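Acid phosphatase (Bacillus anthracis, PDB 2I33) probably hydrolyses phosphate monoesters as a class C acid phosphatase, a magnesium-binding member of the HAD superfamily. Local coordinates at residues Asp65-Val70 against Tyr122-Lys127; Asn129-Thr134 against Glu149-Gln154; Ser74-Met79 against Tyr89-Trp94. All blocks are in the same frame, centred on the assembly; numbering follows the deposited sequence.

Contact 1. Residues Asp65-Val70 against Tyr122-Lys127; sequences DLDETV and YISNRK. With MG (magnesium ion), chain C.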
loop_
_atom_site.group_PDB
_atom_site.type_symbol
_atom_site.label_atom_id
_atom_site.label_comp_id
_atom_site.label_asym_id
_atom_site.label_seq_id
_atom_site.Cartn_x
_atom_site.Cartn_y
_atom_site.Cartn_z
ATOM N N ASP A 65 4.694 5.595 -13.880
ATOM C CA ASP A 65 4.338 4.337 -14.439
ATOM C C ASP A 65 2.849 4.408 -14.821
ATOM O O ASP A 65 2.141 5.293 -14.355
ATOM C CB ASP A 65 4.580 3.300 -13.335
ATOM C CG ASP A 65 4.119 1.971 -13.685
ATOM O OD1 ASP A 65 4.496 1.475 -14.768
ATOM O OD2 ASP A 65 3.323 1.440 -12.854
ATOM N N LEU A 66 2.373 3.451 -15.629
ATOM C CA LEU A 66 0.962 3.432 -16.002
ATOM C C LEU A 66 0.206 2.394 -15.223
ATOM O O LEU A 66 -0.653 2.733 -14.446
ATOM C CB LEU A 66 0.740 3.230 -17.491
ATOM C CG LEU A 66 1.058 4.473 -18.347
ATOM C CD1 LEU A 66 0.930 4.177 -19.784
ATOM C CD2 LEU A 66 0.116 5.619 -17.983
ATOM N N ASP A 67 0.544 1.132 -15.423
ATOM C CA ASP A 67 -0.279 0.047 -14.883
ATOM C C ASP A 67 -0.100 -0.009 -13.372
ATOM O O ASP A 67 1.001 -0.153 -12.841
ATOM C CB ASP A 67 0.060 -1.281 -15.559
ATOM C CG ASP A 67 -0.215 -1.245 -17.054
ATOM O OD1 ASP A 67 -1.301 -0.788 -17.433
ATOM O OD2 ASP A 67 0.686 -1.623 -17.858
ATOM N N GLU A 68 -1.222 0.074 -12.689
ATOM C CA GLU A 68 -1.261 0.082 -11.227
ATOM C C GLU A 68 -0.650 1.357 -10.604
ATOM O O GLU A 68 -0.396 1.404 -9.395
ATOM C CB GLU A 68 -0.696 -1.191 -10.641
ATOM C CG GLU A 68 -1.684 -2.374 -10.694
ATOM C CD GLU A 68 -2.376 -2.593 -12.019
ATOM O OE1 GLU A 68 -1.761 -3.176 -12.938
ATOM O OE2 GLU A 68 -3.573 -2.205 -12.103
ATOM N N THR A 69 -0.505 2.388 -11.417
ATOM C CA THR A 69 -0.134 3.693 -10.939
ATOM C C THR A 69 -1.152 4.725 -11.400
ATOM O O THR A 69 -1.707 5.454 -10.578
ATOM C CB THR A 69 1.279 4.058 -11.422
ATOM O OG1 THR A 69 2.206 3.122 -10.861
ATOM C CG2 THR A 69 1.607 5.435 -11.004
ATOM N N VAL A 70 -1.432 4.744 -12.711
ATOM C CA VAL A 70 -2.447 5.594 -13.330
ATOM C C VAL A 70 -3.647 4.746 -13.771
ATOM O O VAL A 70 -4.777 5.132 -13.566
ATOM C CB VAL A 70 -1.906 6.378 -14.533
ATOM C CG1 VAL A 70 -2.986 7.171 -15.185
ATOM C CG2 VAL A 70 -0.735 7.278 -14.093
ATOM N N TYR A 122 4.859 9.374 -19.143
ATOM C CA TYR A 122 4.341 8.076 -18.736
ATOM C C TYR A 122 5.341 7.038 -19.223
ATOM O O TYR A 122 5.355 6.691 -20.395
ATOM C CB TYR A 122 2.973 7.796 -19.350
ATOM C CG TYR A 122 1.942 8.871 -19.093
ATOM C CD1 TYR A 122 1.271 8.936 -17.903
ATOM C CD2 TYR A 122 1.644 9.834 -20.064
ATOM C CE1 TYR A 122 0.320 9.894 -17.664
ATOM C CE2 TYR A 122 0.711 10.804 -19.825
ATOM C CZ TYR A 122 0.044 10.828 -18.625
ATOM O OH TYR A 122 -0.904 11.790 -18.382
ATOM N N ILE A 123 6.166 6.523 -18.309
ATOM C CA ILE A 123 7.164 5.524 -18.648
ATOM C C ILE A 123 6.608 4.194 -18.161
ATOM O O ILE A 123 6.536 3.959 -16.975
ATOM C CB ILE A 123 8.518 5.855 -18.008
ATOM C CG1 ILE A 123 8.979 7.235 -18.493
ATOM C CG2 ILE A 123 9.544 4.774 -18.368
ATOM C CD1 ILE A 123 10.275 7.728 -17.873
ATOM N N SER A 124 6.255 3.336 -19.111
ATOM C CA SER A 124 5.489 2.123 -18.853
ATOM C C SER A 124 6.068 0.956 -19.619
ATOM O O SER A 124 6.559 1.136 -20.729
ATOM C CB SER A 124 4.054 2.351 -19.322
ATOM O OG SER A 124 3.357 1.135 -19.462
ATOM N N ASN A 125 6.035 -0.243 -19.032
ATOM C CA ASN A 125 6.488 -1.436 -19.721
ATOM C C ASN A 125 5.427 -2.177 -20.540
ATOM O O ASN A 125 5.662 -3.294 -21.003
ATOM C CB ASN A 125 7.251 -2.354 -18.766
ATOM C CG ASN A 125 8.551 -1.728 -18.311
ATOM O OD1 ASN A 125 8.990 -0.752 -18.906
ATOM N ND2 ASN A 125 9.174 -2.286 -17.276
ATOM N N ARG A 126 4.308 -1.502 -20.812
ATOM C CA ARG A 126 3.546 -1.862 -22.001
ATOM C C ARG A 126 4.487 -1.835 -23.197
ATOM O O ARG A 126 5.493 -1.097 -23.216
ATOM C CB ARG A 126 2.393 -0.902 -22.216
ATOM C CG ARG A 126 1.298 -1.044 -21.198
ATOM C CD ARG A 126 0.362 0.100 -21.239
ATOM N NE ARG A 126 -0.738 -0.185 -20.334
ATOM C CZ ARG A 126 -2.025 -0.141 -20.641
ATOM N NH1 ARG A 126 -2.432 0.217 -21.841
ATOM N NH2 ARG A 126 -2.917 -0.507 -19.729
ATOM N N LYS A 127 4.160 -2.660 -24.182
ATOM C CA LYS A 127 4.973 -2.807 -25.370
ATOM C C LYS A 127 4.733 -1.617 -26.291
ATOM O O LYS A 127 3.639 -1.091 -26.375
ATOM C CB LYS A 127 4.612 -4.111 -26.067
ATOM C CG LYS A 127 4.787 -5.365 -25.184
ATOM C CD LYS A 127 4.367 -6.649 -25.904
ATOM C CE LYS A 127 2.850 -6.840 -25.903
ATOM N NZ LYS A 127 2.431 -8.181 -26.403
HETATM MG MG MG C . 3.087 -0.623 -12.656
HETATM O O HOH W 1 2.776 0.409 -17.058
HETATM O O HOH W 2 5.518 -0.680 -16.331
HETATM O O HOH W 3 3.380 -1.230 -14.748
HETATM O O HOH W 4 5.195 -0.735 -12.452
HETATM O O HOH W 5 2.772 -2.379 -12.209
#
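D67 and R126 meet in a salt bridge beside the magnesium site of a HAD-type fold, where the DxDx(T/V) sequence motif follows strand 59-64 and adjoins the end of neighbouring strand 119-125. R126 grips the carboxylate side-on. R126 NH2 donates to D67 OD1 at 2.8 Å. R126 NE is shared between both oxygens, nearer D67 OD1 at 3.0 Å, and both oxygens use their syn lone pairs. The two flat groups are 32° apart, and N73 adds a further hydrogen bond to D67 OD1, so two residues hold the carboxylate while the backbone O of D67 binds the metal.

Magnesium takes D65 OD2, D67 O, three waters and D180 of the same chain. CG of D65, anti to the backbone N (chi1 173°), carries the carboxylate to the ion, which OD2 binds, and T69 OG1 donates to the anti lone pair of D65 OD2 at 2.8 Å. D65 OD1 accepts from three waters and forms a salt bridge with K161. One of these waters also accepts from D67 N, donates to D67 OD2 and bonds S124 OG. S124 OG closes an ST turn by accepting from R126 N at 3.1 Å.

The apolar part is L66. It lies roughly perpendicular to the Y122 side chain, L66 CD2 being 3.5 Å from Y122 CD1, while L66 CD1 rests on S124 CB.

A CA-H...O contact runs from D65 CA to I123 O at 3.4 Å.

Contact 2. Residues Asn129-Thr134 against Glu149-Gln154; sequences NQLDAT and EHILLQ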
loop_
_atom_site.group_PDB
_atom_site.type_symbol
_atom_site.label_atom_id
_atom_site.label_comp_id
_atom_site.label_asym_id
_atom_site.label_seq_id
_atom_site.Cartn_x
_atom_site.Cartn_y
_atom_site.Cartn_z
ATOM N N ASN A 129 4.169 -1.615 -29.304
ATOM C CA ASN A 129 3.066 -1.913 -30.236
ATOM C C ASN A 129 1.676 -1.813 -29.598
ATOM O O ASN A 129 0.654 -2.021 -30.254
ATOM C CB ASN A 129 3.267 -3.261 -30.951
ATOM C CG ASN A 129 3.145 -4.466 -30.020
ATOM O OD1 ASN A 129 2.693 -4.357 -28.888
ATOM N ND2 ASN A 129 3.560 -5.630 -30.511
ATOM N N GLN A 130 1.655 -1.452 -28.320
ATOM C CA GLN A 130 0.419 -1.181 -27.606
ATOM C C GLN A 130 0.245 0.314 -27.411
ATOM O O GLN A 130 -0.603 0.734 -26.664
ATOM C CB GLN A 130 0.438 -1.919 -26.266
ATOM C CG GLN A 130 0.477 -3.409 -26.472
ATOM C CD GLN A 130 0.673 -4.202 -25.212
ATOM O OE1 GLN A 130 1.448 -3.836 -24.339
ATOM N NE2 GLN A 130 -0.024 -5.338 -25.128
ATOM N N LEU A 131 1.030 1.123 -28.108
ATOM C CA LEU A 131 0.901 2.568 -27.960
ATOM C C LEU A 131 -0.485 3.081 -28.334
ATOM O O LEU A 131 -1.073 3.862 -27.584
ATOM C CB LEU A 131 1.965 3.316 -28.754
ATOM C CG LEU A 131 1.939 4.853 -28.687
ATOM C CD1 LEU A 131 2.368 5.372 -27.317
ATOM C CD2 LEU A 131 2.847 5.395 -29.738
ATOM N N ASP A 132 -1.012 2.639 -29.465
ATOM C CA ASP A 132 -2.313 3.131 -29.920
ATOM C C ASP A 132 -3.396 2.833 -28.900
ATOM O O ASP A 132 -4.162 3.723 -28.538
ATOM C CB ASP A 132 -2.660 2.572 -31.309
ATOM C CG ASP A 132 -1.843 3.220 -32.412
ATOM O OD1 ASP A 132 -1.145 4.230 -32.141
ATOM O OD2 ASP A 132 -1.918 2.745 -33.568
ATOM N N ALA A 133 -3.395 1.607 -28.383
ATOM C CA ALA A 133 -4.366 1.189 -27.392
ATOM C C ALA A 133 -4.162 1.973 -26.100
ATOM O O ALA A 133 -5.108 2.323 -25.389
ATOM C CB ALA A 133 -4.209 -0.281 -27.114
ATOM N N THR A 134 -2.905 2.253 -25.794
ATOM C CA THR A 134 -2.568 2.976 -24.575
ATOM C C THR A 134 -3.026 4.445 -24.674
ATOM O O THR A 134 -3.650 4.981 -23.746
ATOM C CB THR A 134 -1.063 2.851 -24.271
ATOM O OG1 THR A 134 -0.761 1.469 -24.036
ATOM C CG2 THR A 134 -0.706 3.652 -23.035
ATOM N N GLU A 149 4.837 11.397 -27.744
ATOM C CA GLU A 149 5.953 12.185 -27.211
ATOM C C GLU A 149 6.079 12.053 -25.688
ATOM O O GLU A 149 7.171 12.221 -25.116
ATOM C CB GLU A 149 5.786 13.661 -27.611
ATOM C CG GLU A 149 6.032 13.953 -29.107
ATOM C CD GLU A 149 4.923 13.467 -30.047
ATOM O OE1 GLU A 149 3.771 13.278 -29.596
ATOM O OE2 GLU A 149 5.213 13.278 -31.253
ATOM N N HIS A 150 4.964 11.734 -25.043
ATOM C CA HIS A 150 4.925 11.651 -23.579
ATOM C C HIS A 150 4.713 10.262 -23.022
ATOM O O HIS A 150 4.956 10.052 -21.856
ATOM C CB HIS A 150 3.885 12.622 -23.048
ATOM C CG HIS A 150 4.280 14.054 -23.251
ATOM N ND1 HIS A 150 4.953 14.787 -22.294
ATOM C CD2 HIS A 150 4.159 14.864 -24.330
ATOM C CE1 HIS A 150 5.194 15.999 -22.764
ATOM N NE2 HIS A 150 4.743 16.066 -24.006
ATOM N N ILE A 151 4.314 9.319 -23.871
ATOM C CA ILE A 151 4.092 7.931 -23.449
ATOM C C ILE A 151 5.253 7.092 -23.959
ATOM O O ILE A 151 5.345 6.842 -25.163
ATOM C CB ILE A 151 2.791 7.397 -24.034
ATOM C CG1 ILE A 151 1.592 8.241 -23.587
ATOM C CG2 ILE A 151 2.600 5.933 -23.621
ATOM C CD1 ILE A 151 0.390 8.092 -24.494
ATOM N N LEU A 152 6.157 6.715 -23.050
ATOM C CA LEU A 152 7.426 6.082 -23.404
ATOM C C LEU A 152 7.335 4.623 -23.014
ATOM O O LEU A 152 7.547 4.255 -21.862
ATOM C CB LEU A 152 8.610 6.778 -22.717
ATOM C CG LEU A 152 8.597 8.308 -22.826
ATOM C CD1 LEU A 152 9.848 8.937 -22.213
ATOM C CD2 LEU A 152 8.428 8.706 -24.261
ATOM N N LEU A 153 6.982 3.799 -23.992
ATOM C CA LEU A 153 6.748 2.384 -23.745
ATOM C C LEU A 153 8.020 1.588 -23.946
ATOM O O LEU A 153 9.046 2.132 -24.401
ATOM C CB LEU A 153 5.608 1.871 -24.630
ATOM C CG LEU A 153 4.283 2.613 -24.473
ATOM C CD1 LEU A 153 3.162 1.975 -25.291
ATOM C CD2 LEU A 153 3.911 2.685 -23.015
ATOM N N GLN A 154 7.962 0.296 -23.601
ATOM C CA GLN A 154 9.156 -0.547 -23.609
ATOM C C GLN A 154 9.410 -1.199 -24.963
ATOM O O GLN A 154 8.543 -1.861 -25.544
ATOM C CB GLN A 154 9.076 -1.613 -22.510
ATOM C CG GLN A 154 10.407 -2.337 -22.229
ATOM C CD GLN A 154 10.333 -3.198 -20.981
ATOM O OE1 GLN A 154 9.444 -4.049 -20.863
ATOM N NE2 GLN A 154 11.216 -2.948 -20.020
#
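L131 lies in the first turn of helix 131-141 and L153 on strand 151-154, and their CA atoms, 7.2 Å apart, are the closest CA pair between the segments. Q130 occupies the N-cap position. Its carbonyl oxygen accepts two bonds, one from T134 N at 2.9 Å and one from T134 OG1 at 2.7 Å, the hydroxyl standing above the carbonyl plane. The strand is at the edge of the sheet within this chain and pairs through its backbone with strand 119-125.

Between helix and strand the contact is apolar. I151 and L153, two residues apart, both point their CB atoms at the helix. L153 sends CD1 against the backbone of the first turn, 3.5 Å from L131 CA, and the same methyl lies 3.9 Å from L131 CB. L131 starts off across the strand rather than at it, but its CG lies anti to the backbone N (chi1 180°), and from there L131 CD1 reaches I151 CG2 at 3.7 Å. I151 CG2 also meets T134 CG2 at 4.1 Å, the two side chains running antiparallel alongside each other.

T134 thus divides its branches: CG2 faces I151, whereas OG1 passes 4.1 Å from L153 CD1 and has R126 NH1 as a further hydrogen-bond partner. I135 and L138, farther along the helix, extend the packing on I151. Strand 119-125, helix 131-141 and strand 151-154 form a beta-alpha-beta unit, the building block of the Rossmann-like HAD core, with the helix lying against its closing strand.

Contact 3. Residues Ser74-Met79 against Tyr89-Trp94; sequences SPHQAM and YKWDDW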
loop_
_atom_site.group_PDB
_atom_site.type_symbol
_atom_site.label_atom_id
_atom_site.label_comp_id
_atom_site.label_asym_id
_atom_site.label_seq_id
_atom_site.Cartn_x
_atom_site.Cartn_y
_atom_site.Cartn_z
ATOM N N SER A 74 -6.806 -4.265 -12.635
ATOM C CA SER A 74 -7.240 -5.353 -11.802
ATOM C C SER A 74 -8.336 -6.223 -12.462
ATOM O O SER A 74 -8.383 -7.415 -12.154
ATOM C CB SER A 74 -7.617 -4.868 -10.402
ATOM O OG SER A 74 -8.717 -4.025 -10.478
ATOM N N PRO A 75 -9.202 -5.679 -13.368
ATOM C CA PRO A 75 -10.149 -6.616 -14.023
ATOM C C PRO A 75 -9.468 -7.757 -14.763
ATOM O O PRO A 75 -10.039 -8.839 -14.899
ATOM C CB PRO A 75 -10.900 -5.739 -15.008
ATOM C CG PRO A 75 -10.822 -4.346 -14.365
ATOM C CD PRO A 75 -9.466 -4.281 -13.781
ATOM N N HIS A 76 -8.258 -7.512 -15.242
ATOM C CA HIS A 76 -7.527 -8.598 -15.871
ATOM C C HIS A 76 -7.081 -9.647 -14.848
ATOM O O HIS A 76 -7.170 -10.866 -15.075
ATOM C CB HIS A 76 -6.345 -8.096 -16.658
ATOM C CG HIS A 76 -5.593 -9.195 -17.306
ATOM N ND1 HIS A 76 -4.585 -9.869 -16.664
ATOM C CD2 HIS A 76 -5.767 -9.810 -18.501
ATOM C CE1 HIS A 76 -4.143 -10.833 -17.452
ATOM N NE2 HIS A 76 -4.841 -10.815 -18.572
ATOM N N GLN A 77 -6.603 -9.187 -13.701
ATOM C CA GLN A 77 -6.186 -10.112 -12.652
ATOM C C GLN A 77 -7.384 -10.920 -12.152
ATOM O O GLN A 77 -7.268 -12.125 -11.907
ATOM C CB GLN A 77 -5.516 -9.368 -11.510
ATOM C CG GLN A 77 -4.288 -8.553 -11.929
ATOM C CD GLN A 77 -3.131 -9.385 -12.437
ATOM O OE1 GLN A 77 -2.796 -9.356 -13.635
ATOM N NE2 GLN A 77 -2.516 -10.135 -11.546
ATOM N N ALA A 78 -8.533 -10.270 -12.032
ATOM C CA ALA A 78 -9.788 -10.961 -11.689
ATOM C C ALA A 78 -10.117 -12.053 -12.712
ATOM O O ALA A 78 -10.525 -13.155 -12.365
ATOM C CB ALA A 78 -10.929 -9.981 -11.587
ATOM N N MET A 79 -9.941 -11.734 -13.991
ATOM C CA MET A 79 -10.145 -12.710 -15.052
ATOM C C MET A 79 -9.240 -13.917 -14.821
ATOM O O MET A 79 -9.666 -15.053 -15.005
ATOM C CB MET A 79 -9.871 -12.093 -16.425
ATOM C CG MET A 79 -10.070 -13.025 -17.599
ATOM S SD MET A 79 -8.647 -14.093 -17.923
ATOM C CE MET A 79 -7.352 -12.922 -18.257
ATOM N N TYR A 89 -2.011 -14.408 -19.998
ATOM C CA TYR A 89 -3.173 -14.903 -20.740
ATOM C C TYR A 89 -4.172 -13.776 -20.922
ATOM O O TYR A 89 -4.577 -13.175 -19.935
ATOM C CB TYR A 89 -3.828 -16.002 -19.950
ATOM C CG TYR A 89 -5.050 -16.576 -20.609
ATOM C CD1 TYR A 89 -4.945 -17.287 -21.789
ATOM C CD2 TYR A 89 -6.308 -16.414 -20.047
ATOM C CE1 TYR A 89 -6.047 -17.861 -22.392
ATOM C CE2 TYR A 89 -7.423 -16.997 -20.654
ATOM C CZ TYR A 89 -7.289 -17.687 -21.817
ATOM O OH TYR A 89 -8.379 -18.280 -22.444
ATOM N N LYS A 90 -4.504 -13.502 -22.184
ATOM C CA LYS A 90 -5.461 -12.449 -22.569
ATOM C C LYS A 90 -5.082 -11.044 -22.072
ATOM O O LYS A 90 -5.901 -10.131 -22.030
ATOM C CB LYS A 90 -6.890 -12.892 -22.198
ATOM C CG LYS A 90 -7.334 -14.061 -23.040
ATOM C CD LYS A 90 -8.793 -14.414 -22.885
ATOM C CE LYS A 90 -9.192 -15.434 -23.948
ATOM N NZ LYS A 90 -10.610 -15.925 -23.898
ATOM N N TRP A 91 -3.802 -10.826 -21.747
ATOM C CA TRP A 91 -3.365 -9.498 -21.373
ATOM C C TRP A 91 -3.465 -8.547 -22.563
ATOM O O TRP A 91 -3.978 -7.429 -22.442
ATOM C CB TRP A 91 -1.942 -9.542 -20.838
ATOM C CG TRP A 91 -1.396 -8.212 -20.532
ATOM C CD1 TRP A 91 -0.434 -7.551 -21.216
ATOM C CD2 TRP A 91 -1.763 -7.381 -19.436
ATOM N NE1 TRP A 91 -0.193 -6.322 -20.621
ATOM C CE2 TRP A 91 -0.999 -6.196 -19.526
ATOM C CE3 TRP A 91 -2.677 -7.505 -18.397
ATOM C CZ2 TRP A 91 -1.124 -5.153 -18.598
ATOM C CZ3 TRP A 91 -2.787 -6.496 -17.489
ATOM C CH2 TRP A 91 -2.022 -5.326 -17.590
ATOM N N ASP A 92 -2.992 -8.973 -23.723
ATOM C CA ASP A 92 -3.084 -8.111 -24.904
ATOM C C ASP A 92 -4.530 -7.814 -25.261
ATOM O O ASP A 92 -4.846 -6.679 -25.673
ATOM C CB ASP A 92 -2.373 -8.740 -26.085
ATOM C CG ASP A 92 -0.858 -8.712 -25.920
ATOM O OD1 ASP A 92 -0.400 -8.123 -24.903
ATOM O OD2 ASP A 92 -0.176 -9.273 -26.823
ATOM N N ASP A 93 -5.398 -8.813 -25.114
ATOM C CA ASP A 93 -6.840 -8.612 -25.332
ATOM C C ASP A 93 -7.350 -7.488 -24.420
ATOM O O ASP A 93 -8.048 -6.570 -24.859
ATOM C CB ASP A 93 -7.633 -9.897 -25.065
ATOM C CG ASP A 93 -7.479 -10.955 -26.163
ATOM O OD1 ASP A 93 -6.820 -10.715 -27.204
ATOM O OD2 ASP A 93 -8.099 -12.031 -26.000
ATOM N N TRP A 94 -6.976 -7.574 -23.157
ATOM C CA TRP A 94 -7.316 -6.550 -22.175
ATOM C C TRP A 94 -6.781 -5.172 -22.580
ATOM O O TRP A 94 -7.524 -4.173 -22.601
ATOM C CB TRP A 94 -6.746 -6.959 -20.827
ATOM C CG TRP A 94 -6.764 -5.870 -19.821
ATOM C CD1 TRP A 94 -5.693 -5.237 -19.295
ATOM C CD2 TRP A 94 -7.918 -5.229 -19.269
ATOM N NE1 TRP A 94 -6.092 -4.253 -18.408
ATOM C CE2 TRP A 94 -7.456 -4.203 -18.402
ATOM C CE3 TRP A 94 -9.285 -5.387 -19.437
ATOM C CZ2 TRP A 94 -8.333 -3.395 -17.670
ATOM C CZ3 TRP A 94 -10.138 -4.570 -18.724
ATOM C CH2 TRP A 94 -9.664 -3.588 -17.867
#
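H76 reaches from helix 74-83 to the start of helix 91-97 and turns a face of its imidazole to W91. W91 comes edge-on, its CE3 3.4 Å above the H76 imidazole plane, over its centre, and the planes stand at 89°, a T-shaped pair. W94 is turned the other way round, offering a face of its five-membered ring to H76 CB in a CH-pi contact at 4.0 Å from the centroid. The imidazole and the W94 five-membered ring lie oblique to each other.

Because CG is anti to the backbone N (chi1 -180°), the imidazole extends across to the other segment, where H76 NE2 donates to Y89 O at 2.7 Å. The bond is somewhat bent, 147° at the hydrogen, and, with W91 over the face, restrains the rotation of the ring. H76, W91 and W94 thus make an aromatic cluster where one helix meets the N-terminal end of the next; K90 holds the N-cap position there.

P75 extends the cluster along W94, its CG 3.8 Å from W94 CH2, while W94 NE1 hydrogen-bonds to N73. F249 of the second subunit also meets the W94 ring and packs on P75 and H76, so the cluster reaches the dimer interface.

M79 bends at chi2 and chi3 and brings SD to the rim of the Y89 ring, a Met-aromatic contact with SD 3.9 Å from Y89 CD2, at the ring edge. M79 CE lies 3.3 Å from Y89 O.

In the fold
Contact 1 is the most central of the three and the most polar, a buried set of charges, waters and metal at the sheet's strand ends. Contact 2, farther out but still buried, is almost purely aliphatic. The two share the sheet: strands 119-125 and 151-154 are neighbours, and backbone bonds of Y122 with H150 and L152 join them. Contact 3, partly buried and aromatic, joins two helices outside the sheet and meets the second subunit. Its segments fall within the chain between the two halves of contact 1, and W91 touches D67. The salt bridge of K127 with D92 ties it to contact 1 again.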